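Local structure of probable phenazine-specific methyltransferase (Pseudomonas aeruginosa, 2IP2) at residues P122-A127 and Y133-R138; F95-L100 and F146-K151. The protein transfers a methyl group from S-adenosyl-L-methionine to a ring nitrogen of phenazine-1-carboxylate, a step in the biosynthesis of the virulence pigment pyocyanin. One frame throughout, in Å; residues are numbered along the deposited sequence.

Contact 1 (P122-A127 and Y133-R138)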
ATOM      1  N   PRO A 122     -15.678   8.452 -10.879  1.00 25.17           N
ATOM      2  CA  PRO A 122     -15.031   7.471  -9.978  1.00 23.54           C
ATOM      3  C   PRO A 122     -14.029   6.627 -10.777  1.00 22.52           C
ATOM      4  O   PRO A 122     -14.268   6.335 -11.936  1.00 22.67           O
ATOM      5  CB  PRO A 122     -16.209   6.633  -9.494  1.00 22.86           C
ATOM      6  CG  PRO A 122     -17.338   7.695  -9.497  1.00 26.20           C
ATOM      7  CD  PRO A 122     -17.142   8.364 -10.816  1.00 23.65           C
ATOM      8  N   GLY A 123     -12.877   6.314 -10.186  1.00 22.53           N
ATOM      9  CA  GLY A 123     -11.906   5.432 -10.853  1.00 20.15           C
ATOM     10  C   GLY A 123     -12.505   4.112 -11.299  1.00 21.32           C
ATOM     11  O   GLY A 123     -12.153   3.607 -12.376  1.00 22.95           O
ATOM     12  N   PHE A 124     -13.465   3.599 -10.540  1.00 20.32           N
ATOM     13  CA  PHE A 124     -14.114   2.340 -10.972  1.00 22.46           C
ATOM     14  C   PHE A 124     -14.744   2.560 -12.386  1.00 22.34           C
ATOM     15  O   PHE A 124     -14.547   1.773 -13.306  1.00 22.80           O
ATOM     16  CB  PHE A 124     -15.180   1.824 -10.015  1.00 21.61           C
ATOM     17  CG  PHE A 124     -15.710   0.469 -10.438  1.00 24.02           C
ATOM     18  CD1 PHE A 124     -16.726   0.363 -11.449  1.00 26.12           C
ATOM     19  CD2 PHE A 124     -15.130  -0.693  -9.936  1.00 24.25           C
ATOM     20  CE1 PHE A 124     -17.191  -0.893 -11.898  1.00 25.95           C
ATOM     21  CE2 PHE A 124     -15.594  -1.972 -10.345  1.00 25.91           C
ATOM     22  CZ  PHE A 124     -16.615  -2.070 -11.370  1.00 27.94           C
ATOM     23  N   GLU A 125     -15.488   3.641 -12.523  1.00 22.81           N
ATOM     24  CA  GLU A 125     -16.144   3.961 -13.808  1.00 23.11           C
ATOM     25  C   GLU A 125     -15.108   4.215 -14.916  1.00 23.81           C
ATOM     26  O   GLU A 125     -15.271   3.753 -16.091  1.00 24.04           O
ATOM     27  CB  GLU A 125     -17.038   5.173 -13.620  1.00 24.52           C
ATOM     28  CG  GLU A 125     -17.803   5.490 -14.971  1.00 26.95           C
ATOM     29  CD  GLU A 125     -18.994   6.383 -14.789  1.00 34.36           C
ATOM     30  OE1 GLU A 125     -19.378   6.664 -13.644  1.00 30.54           O
ATOM     31  OE2 GLU A 125     -19.555   6.765 -15.826  1.00 34.44           O
ATOM     32  N   LEU A 126     -14.028   4.961 -14.587  1.00 23.14           N
ATOM     33  CA  LEU A 126     -12.959   5.116 -15.579  1.00 23.96           C
ATOM     34  C   LEU A 126     -12.378   3.785 -16.044  1.00 25.67           C
ATOM     35  O   LEU A 126     -12.173   3.582 -17.249  1.00 26.85           O
ATOM     36  CB  LEU A 126     -11.868   6.069 -15.100  1.00 23.67           C
ATOM     37  CG  LEU A 126     -12.339   7.530 -14.905  1.00 22.03           C
ATOM     38  CD1 LEU A 126     -11.173   8.271 -14.209  1.00 21.29           C
ATOM     39  CD2 LEU A 126     -12.690   8.238 -16.244  1.00 27.27           C
ATOM     40  N   ALA A 127     -12.100   2.895 -15.085  1.00 25.25           N
ATOM     41  CA  ALA A 127     -11.470   1.593 -15.337  1.00 26.53           C
ATOM     42  C   ALA A 127     -12.370   0.628 -16.132  1.00 27.03           C
ATOM     43  O   ALA A 127     -11.880  -0.143 -16.956  1.00 28.46           O
ATOM     44  CB  ALA A 127     -11.114   0.908 -14.016  1.00 27.51           C
ATOM     45  N   TYR A 133     -22.432   0.198  -9.332  1.00 27.60           N
ATOM     46  CA  TYR A 133     -23.678  -0.540  -9.060  1.00 29.95           C
ATOM     47  C   TYR A 133     -24.346  -1.053 -10.328  1.00 29.18           C
ATOM     48  O   TYR A 133     -24.951  -2.120 -10.285  1.00 31.01           O
ATOM     49  CB  TYR A 133     -24.682   0.245  -8.198  1.00 31.97           C
ATOM     50  CG  TYR A 133     -24.152   0.382  -6.800  1.00 35.14           C
ATOM     51  CD1 TYR A 133     -23.952  -0.755  -6.008  1.00 36.65           C
ATOM     52  CD2 TYR A 133     -23.778   1.647  -6.288  1.00 38.38           C
ATOM     53  CE1 TYR A 133     -23.413  -0.650  -4.710  1.00 39.54           C
ATOM     54  CE2 TYR A 133     -23.241   1.768  -5.004  1.00 39.08           C
ATOM     55  CZ  TYR A 133     -23.063   0.615  -4.223  1.00 41.47           C
ATOM     56  OH  TYR A 133     -22.534   0.737  -2.942  1.00 44.74           O
ATOM     57  N   SER A 134     -24.181  -0.350 -11.441  1.00 28.36           N
ATOM     58  CA  SER A 134     -24.672  -0.907 -12.738  1.00 28.98           C
ATOM     59  C   SER A 134     -23.928  -2.187 -13.082  1.00 28.88           C
ATOM     60  O   SER A 134     -24.568  -3.179 -13.485  1.00 27.67           O
ATOM     61  CB  SER A 134     -24.543   0.078 -13.886  1.00 29.89           C
ATOM     62  OG  SER A 134     -25.323   1.213 -13.617  1.00 34.29           O
ATOM     63  N   TYR A 135     -22.590  -2.151 -12.924  1.00 28.48           N
ATOM     64  CA  TYR A 135     -21.703  -3.343 -13.087  1.00 29.11           C
ATOM     65  C   TYR A 135     -22.106  -4.533 -12.227  1.00 28.16           C
ATOM     66  O   TYR A 135     -22.121  -5.660 -12.734  1.00 28.87           O
ATOM     67  CB  TYR A 135     -20.229  -2.955 -12.788  1.00 29.83           C
ATOM     68  CG  TYR A 135     -19.198  -4.050 -12.793  1.00 31.58           C
ATOM     69  CD1 TYR A 135     -18.624  -4.491 -13.974  1.00 35.21           C
ATOM     70  CD2 TYR A 135     -18.755  -4.621 -11.587  1.00 34.55           C
ATOM     71  CE1 TYR A 135     -17.641  -5.520 -13.972  1.00 35.15           C
ATOM     72  CE2 TYR A 135     -17.785  -5.630 -11.575  1.00 33.60           C
ATOM     73  CZ  TYR A 135     -17.262  -6.083 -12.763  1.00 34.74           C
ATOM     74  OH  TYR A 135     -16.302  -7.071 -12.751  1.00 35.82           O
ATOM     75  N   LEU A 136     -22.354  -4.311 -10.931  1.00 28.09           N
ATOM     76  CA  LEU A 136     -22.769  -5.380 -10.002  1.00 29.04           C
ATOM     77  C   LEU A 136     -24.121  -6.009 -10.384  1.00 30.64           C
ATOM     78  O   LEU A 136     -24.252  -7.236 -10.357  1.00 30.60           O
ATOM     79  CB  LEU A 136     -22.855  -4.881  -8.549  1.00 28.62           C
ATOM     80  CG  LEU A 136     -21.516  -4.486  -7.914  1.00 28.06           C
ATOM     81  CD1 LEU A 136     -21.865  -4.203  -6.447  1.00 32.81           C
ATOM     82  CD2 LEU A 136     -20.444  -5.527  -8.021  1.00 25.12           C
ATOM     83  N   LYS A 137     -25.074  -5.157 -10.744  1.00 32.70           N
ATOM     84  CA  LYS A 137     -26.421  -5.627 -11.114  1.00 34.55           C
ATOM     85  C   LYS A 137     -26.340  -6.371 -12.450  1.00 35.33           C
ATOM     86  O   LYS A 137     -27.032  -7.367 -12.637  1.00 35.82           O
ATOM     87  CB  LYS A 137     -27.399  -4.458 -11.233  0.50 34.69           C
ATOM     88  CG  LYS A 137     -28.773  -4.677 -10.531  0.50 35.78           C
ATOM     89  CD  LYS A 137     -29.686  -3.446 -10.653  0.50 34.75           C
ATOM     90  CE  LYS A 137     -30.886  -3.520  -9.664  0.50 36.86           C
ATOM     91  NZ  LYS A 137     -32.042  -2.591 -10.023  0.50 34.36           N
ATOM     92  N   ARG A 138     -25.489  -5.907 -13.355  1.00 36.23           N
ATOM     93  CA  ARG A 138     -25.360  -6.561 -14.669  1.00 37.93           C
ATOM     94  C   ARG A 138     -24.603  -7.882 -14.614  1.00 39.17           C
ATOM     95  O   ARG A 138     -24.974  -8.859 -15.305  1.00 38.68           O
ATOM     96  CB  ARG A 138     -24.726  -5.622 -15.682  1.00 37.91           C
ATOM     97  CG  ARG A 138     -24.556  -6.235 -17.064  1.00 39.73           C
ATOM     98  CD  ARG A 138     -23.797  -5.321 -17.989  1.00 40.02           C
ATOM     99  NE  ARG A 138     -22.411  -5.135 -17.591  1.00 38.27           N
ATOM    100  CZ  ARG A 138     -21.429  -6.014 -17.809  1.00 42.20           C
ATOM    101  NH1 ARG A 138     -21.668  -7.183 -18.424  1.00 41.24           N
ATOM    102  NH2 ARG A 138     -20.187  -5.729 -17.398  1.00 41.17           N
TER

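Contact 2 (F95-L100 and F146-K151)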
ATOM      1  N   PHE A  95     -11.599 -12.393   5.972  1.00 32.54           N
ATOM      2  CA  PHE A  95     -11.401 -11.271   5.023  1.00 29.51           C
ATOM      3  C   PHE A  95     -11.034 -11.738   3.612  1.00 28.14           C
ATOM      4  O   PHE A  95     -10.789 -10.913   2.700  1.00 24.13           O
ATOM      5  CB  PHE A  95     -10.329 -10.356   5.576  1.00 30.22           C
ATOM      6  CG  PHE A  95     -10.791  -9.522   6.736  1.00 33.77           C
ATOM      7  CD1 PHE A  95     -11.894  -9.891   7.485  1.00 38.22           C
ATOM      8  CD2 PHE A  95     -10.133  -8.340   7.070  1.00 42.22           C
ATOM      9  CE1 PHE A  95     -12.323  -9.115   8.567  1.00 42.02           C
ATOM     10  CE2 PHE A  95     -10.574  -7.535   8.156  1.00 40.05           C
ATOM     11  CZ  PHE A  95     -11.659  -7.932   8.901  1.00 39.86           C
ATOM     12  N   ARG A  96     -11.048 -13.069   3.432  1.00 25.58           N
ATOM     13  CA  ARG A  96     -10.523 -13.658   2.186  1.00 24.98           C
ATOM     14  C   ARG A  96     -11.189 -13.070   0.947  1.00 24.10           C
ATOM     15  O   ARG A  96     -10.513 -12.588   0.052  1.00 22.25           O
ATOM     16  CB  ARG A  96     -10.650 -15.197   2.174  1.00 22.67           C
ATOM     17  CG  ARG A  96     -10.373 -15.787   0.815  1.00 26.13           C
ATOM     18  CD  ARG A  96     -10.404 -17.370   0.741  1.00 26.08           C
ATOM     19  NE  ARG A  96     -10.692 -17.752  -0.649  1.00 33.11           N
ATOM     20  CZ  ARG A  96      -9.780 -17.993  -1.584  1.00 29.89           C
ATOM     21  NH1 ARG A  96      -8.487 -17.955  -1.298  1.00 33.86           N
ATOM     22  NH2 ARG A  96     -10.177 -18.306  -2.805  1.00 31.77           N
ATOM     23  N   ASP A  97     -12.525 -13.126   0.867  1.00 22.10           N
ATOM     24  CA  ASP A  97     -13.200 -12.611  -0.327  1.00 23.43           C
ATOM     25  C   ASP A  97     -13.059 -11.113  -0.476  1.00 22.50           C
ATOM     26  O   ASP A  97     -13.130 -10.622  -1.585  1.00 23.39           O
ATOM     27  CB  ASP A  97     -14.689 -12.950  -0.264  1.00 23.50           C
ATOM     28  CG  ASP A  97     -14.885 -14.441  -0.388  1.00 29.61           C
ATOM     29  OD1 ASP A  97     -14.307 -15.013  -1.358  1.00 33.10           O
ATOM     30  OD2 ASP A  97     -15.495 -15.023   0.510  1.00 29.95           O
ATOM     31  N   MET A  98     -12.973 -10.405   0.641  1.00 21.27           N
ATOM     32  CA  MET A  98     -12.733  -8.936   0.578  1.00 22.92           C
ATOM     33  C   MET A  98     -11.343  -8.648  -0.035  1.00 22.76           C
ATOM     34  O   MET A  98     -11.212  -7.839  -0.979  1.00 21.38           O
ATOM     35  CB  MET A  98     -12.860  -8.291   1.967  1.00 23.48           C
ATOM     36  CG  MET A  98     -12.765  -6.764   1.944  1.00 26.22           C
ATOM     37  SD  MET A  98     -12.303  -6.063   3.520  1.00 34.89           S
ATOM     38  CE  MET A  98     -10.586  -6.626   3.512  1.00 37.44           C
ATOM     39  N   VAL A  99     -10.323  -9.351   0.439  1.00 22.46           N
ATOM     40  CA  VAL A  99      -8.946  -9.192  -0.129  1.00 22.27           C
ATOM     41  C   VAL A  99      -8.924  -9.396  -1.655  1.00 21.89           C
ATOM     42  O   VAL A  99      -8.303  -8.633  -2.416  1.00 22.31           O
ATOM     43  CB  VAL A  99      -7.932 -10.155   0.567  1.00 21.04           C
ATOM     44  CG1 VAL A  99      -6.561 -10.204  -0.184  1.00 20.89           C
ATOM     45  CG2 VAL A  99      -7.753  -9.779   2.092  1.00 22.83           C
ATOM     46  N   LEU A 100      -9.601 -10.453  -2.105  1.00 22.52           N
ATOM     47  CA  LEU A 100      -9.639 -10.795  -3.540  1.00 22.31           C
ATOM     48  C   LEU A 100     -10.327  -9.715  -4.350  1.00 21.91           C
ATOM     49  O   LEU A 100      -9.769  -9.275  -5.347  1.00 21.14           O
ATOM     50  CB  LEU A 100     -10.287 -12.169  -3.790  1.00 22.40           C
ATOM     51  CG  LEU A 100      -9.507 -13.396  -3.239  1.00 23.65           C
ATOM     52  CD1 LEU A 100     -10.378 -14.682  -3.378  1.00 25.88           C
ATOM     53  CD2 LEU A 100      -8.078 -13.495  -3.876  1.00 24.85           C
ATOM     54  N   PHE A 146     -18.989  -9.438  -4.634  1.00 23.91           N
ATOM     55  CA  PHE A 146     -18.969  -8.208  -3.827  1.00 24.55           C
ATOM     56  C   PHE A 146     -19.673  -8.440  -2.489  1.00 25.01           C
ATOM     57  O   PHE A 146     -19.219  -7.937  -1.415  1.00 25.73           O
ATOM     58  CB  PHE A 146     -19.540  -6.985  -4.584  1.00 23.62           C
ATOM     59  CG  PHE A 146     -19.470  -5.713  -3.760  1.00 25.55           C
ATOM     60  CD1 PHE A 146     -18.224  -5.211  -3.380  1.00 28.99           C
ATOM     61  CD2 PHE A 146     -20.615  -5.081  -3.308  1.00 26.32           C
ATOM     62  CE1 PHE A 146     -18.142  -4.069  -2.540  1.00 26.14           C
ATOM     63  CE2 PHE A 146     -20.514  -3.888  -2.537  1.00 27.77           C
ATOM     64  CZ  PHE A 146     -19.269  -3.432  -2.174  1.00 28.49           C
ATOM     65  N   LEU A 147     -20.784  -9.191  -2.541  1.00 27.53           N
ATOM     66  CA  LEU A 147     -21.518  -9.551  -1.347  1.00 27.82           C
ATOM     67  C   LEU A 147     -20.608 -10.346  -0.394  1.00 28.32           C
ATOM     68  O   LEU A 147     -20.562 -10.054   0.794  1.00 28.19           O
ATOM     69  CB  LEU A 147     -22.808 -10.340  -1.695  1.00 30.13           C
ATOM     70  CG  LEU A 147     -23.974  -9.573  -2.365  1.00 31.14           C
ATOM     71  CD1 LEU A 147     -25.127 -10.529  -2.608  1.00 31.58           C
ATOM     72  CD2 LEU A 147     -24.421  -8.362  -1.528  1.00 31.88           C
ATOM     73  N   LEU A 148     -19.867 -11.323  -0.916  1.00 27.43           N
ATOM     74  CA  LEU A 148     -18.904 -12.068  -0.103  1.00 28.85           C
ATOM     75  C   LEU A 148     -17.821 -11.125   0.462  1.00 28.44           C
ATOM     76  O   LEU A 148     -17.372 -11.266   1.599  1.00 28.05           O
ATOM     77  CB  LEU A 148     -18.241 -13.169  -0.953  1.00 29.19           C
ATOM     78  CG  LEU A 148     -18.658 -14.648  -1.040  1.00 31.95           C
ATOM     79  CD1 LEU A 148     -19.995 -14.934  -0.477  1.00 36.47           C
ATOM     80  CD2 LEU A 148     -18.371 -15.250  -2.508  1.00 30.57           C
ATOM     81  N   ALA A 149     -17.402 -10.157  -0.330  1.00 27.26           N
ATOM     82  CA  ALA A 149     -16.419  -9.194   0.195  1.00 28.64           C
ATOM     83  C   ALA A 149     -17.010  -8.333   1.322  1.00 29.56           C
ATOM     84  O   ALA A 149     -16.314  -7.965   2.278  1.00 30.15           O
ATOM     85  CB  ALA A 149     -15.917  -8.344  -0.888  1.00 27.97           C
ATOM     86  N   MET A 150     -18.296  -7.991   1.205  1.00 29.88           N
ATOM     87  CA  MET A 150     -18.955  -7.139   2.221  1.00 31.29           C
ATOM     88  C   MET A 150     -19.187  -7.889   3.538  1.00 33.60           C
ATOM     89  O   MET A 150     -19.325  -7.280   4.603  1.00 34.18           O
ATOM     90  CB  MET A 150     -20.259  -6.609   1.648  1.00 31.28           C
ATOM     91  CG  MET A 150     -20.058  -5.508   0.655  1.00 32.53           C
ATOM     92  SD  MET A 150     -19.052  -4.141   1.284  1.00 37.55           S
ATOM     93  CE  MET A 150     -20.113  -3.475   2.602  1.00 45.58           C
ATOM     94  N   LYS A 151     -19.163  -9.216   3.473  1.00 35.16           N
ATOM     95  CA  LYS A 151     -19.183 -10.023   4.694  1.00 37.14           C
ATOM     96  C   LYS A 151     -18.066  -9.735   5.703  1.00 38.56           C
ATOM     97  O   LYS A 151     -18.251  -9.994   6.917  1.00 37.81           O
ATOM     98  CB  LYS A 151     -19.231 -11.503   4.348  1.00 37.49           C
ATOM     99  CG  LYS A 151     -20.608 -11.942   3.850  1.00 36.40           C
ATOM    100  CD  LYS A 151     -20.638 -13.443   3.830  1.00 39.39           C
ATOM    101  CE  LYS A 151     -22.027 -13.987   3.991  1.00 41.86           C
ATOM    102  NZ  LYS A 151     -22.025 -15.498   3.826  1.00 44.10           N
TER
HETATM  103  O   HOH W   1     -16.962 -13.932   2.435  1.00 30.89           O
HETATM  104  O   HOH W   2     -14.490 -11.167   2.966  1.00 31.11           O

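Contact 1 (P122-A127 and Y133-R138)
Phe-124 points its ring edge at the face of Tyr-135, and this T-shaped pair is the one contact between segments 122-127 and 133-138. The surface buried between the two segments is accordingly small, 95 Å². Near the start of the second segment, Tyr-135 sends its side chain toward the first helix. Its CG lies anti to the backbone N (chi1 175°), and that of Phe-124 does likewise (chi1 -174°), which swings both rings off their helices to meet between them. The leading atom is Phe-124 CZ, which sits 3.3 Å from Tyr-135 CD2, above the tyrosine plane and displaced from the ring centre toward the rim. It is 3.6 Å from Tyr-135 CG, while Phe-124 CE1 comes beside the root of the tyrosine, 3.8 Å from its CB. The planes of Phe-124 and Tyr-135 stand at 63° with ring centroids 5.1 Å apart, a tilted rather than perpendicular edge-to-face stack.

Here two short consecutive helices pack through aromatic side chains, in the helical region that precedes the first strand of the Rossmann-like methyltransferase sheet. Phe-128 stacks on Phe-124 and also meets Tyr-135, and Phe-132 makes a further edge-to-face pair with Phe-124, extending the two rings into an aromatic cluster. The polar end of Tyr-135 has its own partner, its OH being hydrogen-bonded to Glu-105 OE2, and its side chain also touches Ala-142 and Arg-145 of helix 140-150. Farther along, Arg-138 turns back to the linker between the helices, where its NE forms a salt bridge with Glu-130 OE2.

Contact 2 (F95-L100 and F146-K151)
Ala-149 faces the backbone of Met-98, and the small alanine side chain lets the two CA atoms come within 3.7 Å. The Ala-149 methyl rests 3.6 Å from Met-98 CA and close to the carbonyl of Asp-97. Met-98 lies alongside: its CB is 3.5 Å from Ala-149 O, and CG anti to the backbone N (chi1 -174°) takes the thioether end away, toward Ala-152 and Ile-13 of the second subunit. Beside this, Asp-97 and Leu-148 run across one another at a slant, OD2 lying 3.5 Å from Leu-148 CG and the two CB atoms 3.6 Å apart.

Two waters bridge the helices. One is hydrogen-bonded to Asp-97 OD2 (2.7 Å) and to Leu-148 O. The other accepts from Met-98 N at 2.9 Å, a first-turn amide ahead of the first helical bond, and hydrogen-bonds to Leu-148 O as well, so that both waters meet at one carbonyl. The axes of 96-100 and 146-150 approach to 7.3 Å, with 123° between their N-to-C directions, a close alanine-mediated helix crossing among the helices that pack ahead of the first strand of the Rossmann-like methyltransferase sheet.

From the N terminus the chain starts with helix 6-30, which touches segment 95-100, and later reaches helix 96-102, the first half of contact 2. It runs on through helices 105-109 and 113-119 to segment 122-127, where contact 1 closes a short loop with 133-138 across five residues. Helix 140-150 follows directly, and its end returns to 95-100, closing a loop of 45 residues, mostly helical. Contact 1 is thus nested inside the much longer loop closed by contact 2, without crossing. Their centres lie about 17 Å apart, yet they touch: Leu-136 CD1 packs 3.5 Å from Phe-146 CD2, joining helix 132-138 to helix 140-150.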